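Local coordinates for conserved domain protein (Porphyromonas gingivalis, PDB 3PNN) that probably transfers sugar units to form glycosidic linkages, as a glycosyltransferase whose donor and acceptor are not established, at residues G49-V54 / T69-R74; N158-S161 / G165-R168. One frame throughout, in Å; residues are numbered along the deposited sequence.

In the fold
Contact 1 (49-54 with 69-74) and contact 2 (158-161 with 165-168) lie on opposite sides of the chain's centre, their centres about 17 and 15 Å from that of the chain. These centres are 30 Å apart and the nearest atoms of the two contacts about 19 Å, so they do not touch. Contact 1 packs helix 60-71 on a strand of the Rossmann-like part by apolar side chains alone; contact 2 fastens a loop to the start of strand 166-173, largely through one arginine. Successive strand pairings through 7-11, 118-122, 217-220, 148-155 and 212-215 connect the two regions. A bound glycerol, probably from the crystallisation liquor, lies about 3 Å from the side chain of Arg168, in contact 2.

Contact 1. Residues G49-V54 / T69-R74; sequences GRLVFV and TKYEGR
Leu51 on strand 50-55 and Tyr71 on helix 60-71 form the closest backbone pair, with CA atoms 9.2 Å apart, a gap bridged entirely by side chains. All three that meet are buried, and each starts out toward the other segment. Leu51 and Phe53, two residues apart on the strand, project from the same strand face, and the Tyr71 ring meets both of them. The closer approach is Phe53 CZ to Tyr71 CE2 at 3.7 Å. The same Phe53 CZ lies 3.8 Å from Tyr71 CD2. The two aromatic side chains run across each other at about a right angle, their rings meeting obliquely. One methyl of Leu51, CD1, reaches CD2 of Tyr71 at 4.1 Å, again with the side chains crossing. In Tyr71, CG stands opposite the carbonyl carbon (chi1 -46°), which carries the ring off its backbone toward the strand. No hydrogen bond joins the segments; the phenol OH is bonded instead to Asp37 OD1, giving the buried ring a polar anchor at its far end. Beyond Tyr71 the chain turns sharply: Arg74 N bonds to Tyr71 O at 2.8 Å, and Glu72 and Gly73 take the angles of a type II turn, with Gly73 at a positive phi of 82°. The cluster is extended by Phe63, edge-to-face with Phe53, by the C-terminal Phe303, edge-to-face with Tyr71, by Met36 and Val40 of helix 35-46, and by Val77 and Leu79 of strand 77-81, which runs parallel to strand 50-55. Helix 60-71 thus covers strand 50-55 within a beta-alpha-beta unit, sharing its apolar interface with helix 35-46.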
loop_
_atom_site.group_PDB
_atom_site.type_symbol
_atom_site.label_atom_id
_atom_site.label_comp_id
_atom_site.label_asym_id
_atom_site.label_seq_id
_atom_site.Cartn_x
_atom_site.Cartn_y
_atom_site.Cartn_z
ATOM N N GLY A 49 -8.319 13.038 7.249
ATOM C CA GLY A 49 -9.211 14.117 6.854
ATOM C C GLY A 49 -9.862 13.992 5.491
ATOM O O GLY A 49 -10.873 14.636 5.226
ATOM N N ARG A 50 -9.282 13.176 4.619
ATOM C CA ARG A 50 -9.812 13.017 3.267
ATOM C C ARG A 50 -9.225 11.772 2.627
ATOM O O ARG A 50 -8.160 11.282 3.052
ATOM C CB ARG A 50 -9.470 14.242 2.404
ATOM C CG ARG A 50 -7.985 14.395 2.114
ATOM C CD ARG A 50 -7.624 15.832 1.744
ATOM N NE ARG A 50 -7.971 16.751 2.821
ATOM C CZ ARG A 50 -7.316 16.847 3.978
ATOM N NH1 ARG A 50 -6.251 16.081 4.225
ATOM N NH2 ARG A 50 -7.732 17.714 4.895
ATOM N N LEU A 51 -9.920 11.267 1.610
ATOM C CA LEU A 51 -9.461 10.125 0.844
ATOM C C LEU A 51 -9.118 10.535 -0.580
ATOM O O LEU A 51 -9.841 11.307 -1.219
ATOM C CB LEU A 51 -10.552 9.061 0.755
ATOM C CG LEU A 51 -11.313 8.669 2.016
ATOM C CD1 LEU A 51 -12.335 7.571 1.633
ATOM C CD2 LEU A 51 -10.352 8.185 3.093
ATOM N N VAL A 52 -8.021 9.993 -1.083
ATOM C CA VAL A 52 -7.718 10.079 -2.504
ATOM C C VAL A 52 -7.530 8.655 -3.036
ATOM O O VAL A 52 -6.780 7.864 -2.446
ATOM C CB VAL A 52 -6.437 10.917 -2.761
ATOM C CG1 VAL A 52 -6.047 10.874 -4.248
ATOM C CG2 VAL A 52 -6.644 12.359 -2.290
ATOM N N PHE A 53 -8.225 8.326 -4.128
ATOM C CA PHE A 53 -8.060 7.033 -4.787
ATOM C C PHE A 53 -7.369 7.242 -6.115
ATOM O O PHE A 53 -7.811 8.071 -6.912
ATOM C CB PHE A 53 -9.423 6.374 -5.068
ATOM C CG PHE A 53 -10.213 6.067 -3.817
ATOM C CD1 PHE A 53 -10.029 4.857 -3.151
ATOM C CD2 PHE A 53 -11.117 6.990 -3.309
ATOM C CE1 PHE A 53 -10.756 4.562 -1.990
ATOM C CE2 PHE A 53 -11.848 6.713 -2.140
ATOM C CZ PHE A 53 -11.666 5.498 -1.485
ATOM N N VAL A 54 -6.301 6.494 -6.372
ATOM C CA VAL A 54 -5.810 6.428 -7.749
ATOM C C VAL A 54 -6.465 5.220 -8.430
ATOM O O VAL A 54 -6.372 4.096 -7.938
ATOM C CB VAL A 54 -4.269 6.360 -7.844
ATOM C CG1 VAL A 54 -3.713 5.213 -7.004
ATOM C CG2 VAL A 54 -3.830 6.266 -9.316
ATOM N N THR A 69 -19.992 6.086 -3.843
ATOM C CA THR A 69 -21.298 6.325 -3.241
ATOM C C THR A 69 -21.322 5.845 -1.790
ATOM O O THR A 69 -22.128 6.312 -0.984
ATOM C CB THR A 69 -22.409 5.589 -3.996
ATOM O OG1 THR A 69 -22.026 4.216 -4.170
ATOM C CG2 THR A 69 -22.650 6.230 -5.356
ATOM N N LYS A 70 -20.446 4.905 -1.455
ATOM C CA LYS A 70 -20.398 4.401 -0.079
ATOM C C LYS A 70 -19.813 5.436 0.886
ATOM O O LYS A 70 -20.183 5.474 2.065
ATOM C CB LYS A 70 -19.596 3.093 0.001
ATOM C CG LYS A 70 -20.305 1.882 -0.621
ATOM C CD LYS A 70 -19.573 0.554 -0.344
ATOM C CE LYS A 70 -18.271 0.445 -1.131
ATOM N NZ LYS A 70 -17.560 -0.863 -0.902
ATOM N N TYR A 71 -18.902 6.269 0.385
ATOM C CA TYR A 71 -18.135 7.173 1.254
ATOM C C TYR A 71 -18.540 8.642 1.152
ATOM O O TYR A 71 -18.253 9.420 2.052
ATOM C CB TYR A 71 -16.627 7.048 0.984
ATOM C CG TYR A 71 -16.130 5.624 0.880
ATOM C CD1 TYR A 71 -16.548 4.657 1.786
ATOM C CD2 TYR A 71 -15.226 5.250 -0.115
ATOM C CE1 TYR A 71 -16.097 3.347 1.697
ATOM C CE2 TYR A 71 -14.765 3.942 -0.213
ATOM C CZ TYR A 71 -15.200 2.998 0.700
ATOM O OH TYR A 71 -14.769 1.694 0.599
ATOM N N GLU A 72 -19.197 9.025 0.061
ATOM C CA GLU A 72 -19.511 10.439 -0.139
ATOM C C GLU A 72 -20.324 10.978 1.034
ATOM O O GLU A 72 -21.254 10.329 1.528
ATOM C CB GLU A 72 -20.265 10.668 -1.451
ATOM C CG GLU A 72 -20.463 12.146 -1.793
ATOM C CD GLU A 72 -21.344 12.361 -3.012
ATOM O OE1 GLU A 72 -20.785 12.553 -4.116
ATOM O OE2 GLU A 72 -22.590 12.339 -2.862
ATOM N N GLY A 73 -19.976 12.172 1.490
ATOM C CA GLY A 73 -20.679 12.734 2.626
ATOM C C GLY A 73 -20.178 12.232 3.971
ATOM O O GLY A 73 -20.420 12.884 4.981
ATOM N N ARG A 74 -19.485 11.089 4.000
ATOM C CA ARG A 74 -18.891 10.602 5.250
ATOM C C ARG A 74 -17.500 11.213 5.431
ATOM O O ARG A 74 -17.042 11.453 6.548
ATOM C CB ARG A 74 -18.744 9.076 5.233
ATOM C CG ARG A 74 -20.033 8.293 4.988
ATOM C CD ARG A 74 -20.826 8.105 6.268
ATOM N NE ARG A 74 -21.879 7.104 6.102
ATOM C CZ ARG A 74 -21.844 5.882 6.630
ATOM N NH1 ARG A 74 -22.851 5.041 6.421
ATOM N NH2 ARG A 74 -20.807 5.505 7.372
#

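Contact 2. Residues N158-S161 / G165-R168; sequences NTLS and GVSR
Through NE and NH2, Arg168 holds both the hydroxyl and the carbonyl oxygen of Thr159. Arg168 NH2 donates to Thr159 O at 2.8 Å in a fairly straight bond (165°), lying in the carbonyl plane, and Arg168 NE to Thr159 OG1 at 3.1 Å. Both acceptors lie near the guanidinium plane, so the pair of bonds restrains its rotation. Thr159 OG1 stands between its backbone N and carbonyl carbon (chi1 72°), from where it meets NE as the two side chains pass in opposite directions; it is also bonded to Val156 O. The arginine chain is bent at chi2 (-74°), which folds it back beside its own strand; there Val166 CB sits 3.7 Å above the centre of the Arg168 guanidinium, and NH1 makes a weak bond to Ser167 O. Two residues before Arg168, Val166 divides its methyls: CG2 meets Leu160 CD2 at 4.0 Å, and CG1 lies 4.1 Å from Ser161 CB. Ser161 OG turns to Ser163 N and Asp281 instead. Trp273 makes a cation-pi contact with Arg168. This is a loop folded back onto the strand that follows it, held by a bidentate arginine, at a place where a bound glycerol may mark a pocket.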
loop_
_atom_site.group_PDB
_atom_site.type_symbol
_atom_site.label_atom_id
_atom_site.label_comp_id
_atom_site.label_asym_id
_atom_site.label_seq_id
_atom_site.Cartn_x
_atom_site.Cartn_y
_atom_site.Cartn_z
ATOM N N ASN A 158 3.525 -13.476 11.016
ATOM C CA ASN A 158 2.089 -13.244 11.086
ATOM C C ASN A 158 1.462 -13.018 9.705
ATOM O O ASN A 158 0.248 -12.822 9.599
ATOM C CB ASN A 158 1.780 -12.010 11.951
ATOM C CG ASN A 158 2.170 -12.188 13.408
ATOM O OD1 ASN A 158 2.120 -13.295 13.957
ATOM N ND2 ASN A 158 2.550 -11.091 14.044
ATOM N N THR A 159 2.273 -13.035 8.649
ATOM C CA THR A 159 1.775 -12.663 7.320
ATOM C C THR A 159 1.895 -13.770 6.282
ATOM O O THR A 159 1.812 -13.506 5.083
ATOM C CB THR A 159 2.521 -11.428 6.760
ATOM O OG1 THR A 159 3.867 -11.796 6.396
ATOM C CG2 THR A 159 2.546 -10.281 7.798
ATOM N N LEU A 160 2.091 -15.006 6.725
ATOM C CA LEU A 160 2.327 -16.097 5.781
ATOM C C LEU A 160 1.022 -16.779 5.382
ATOM O O LEU A 160 -0.020 -16.538 5.988
ATOM C CB LEU A 160 3.287 -17.121 6.385
ATOM C CG LEU A 160 4.559 -16.498 6.963
ATOM C CD1 LEU A 160 5.392 -17.575 7.649
ATOM C CD2 LEU A 160 5.357 -15.782 5.884
ATOM N N SER A 161 1.086 -17.615 4.353
ATOM C CA SER A 161 -0.058 -18.424 3.941
ATOM C C SER A 161 0.274 -19.910 3.978
ATOM O O SER A 161 1.357 -20.324 3.561
ATOM C CB SER A 161 -0.518 -18.047 2.531
ATOM O OG SER A 161 -1.456 -19.011 2.046
ATOM N N GLY A 165 3.826 -19.685 -1.117
ATOM C CA GLY A 165 4.723 -18.608 -0.752
ATOM C C GLY A 165 4.101 -17.241 -0.892
ATOM O O GLY A 165 3.169 -17.045 -1.677
ATOM N N VAL A 166 4.615 -16.285 -0.124
ATOM C CA VAL A 166 4.183 -14.905 -0.250
ATOM C C VAL A 166 5.362 -14.000 -0.576
ATOM O O VAL A 166 6.513 -14.365 -0.367
ATOM C CB VAL A 166 3.473 -14.400 1.023
ATOM C CG1 VAL A 166 2.220 -15.235 1.289
ATOM C CG2 VAL A 166 4.414 -14.444 2.223
ATOM N N SER A 167 5.060 -12.820 -1.094
ATOM C CA SER A 167 6.079 -11.843 -1.417
ATOM C C SER A 167 5.962 -10.692 -0.426
ATOM O O SER A 167 4.878 -10.146 -0.221
ATOM C CB SER A 167 5.895 -11.361 -2.858
ATOM O OG SER A 167 6.822 -10.348 -3.189
ATOM N N ARG A 168 7.082 -10.335 0.201
ATOM C CA ARG A 168 7.091 -9.340 1.273
ATOM C C ARG A 168 8.280 -8.393 1.134
ATOM O O ARG A 168 9.363 -8.810 0.735
ATOM C CB ARG A 168 7.165 -10.043 2.635
ATOM C CG ARG A 168 6.012 -10.979 2.930
ATOM C CD ARG A 168 4.758 -10.182 3.257
ATOM N NE ARG A 168 3.576 -11.020 3.459
ATOM C CZ ARG A 168 2.560 -11.100 2.597
ATOM N NH1 ARG A 168 2.590 -10.405 1.460
ATOM N NH2 ARG A 168 1.508 -11.869 2.870
#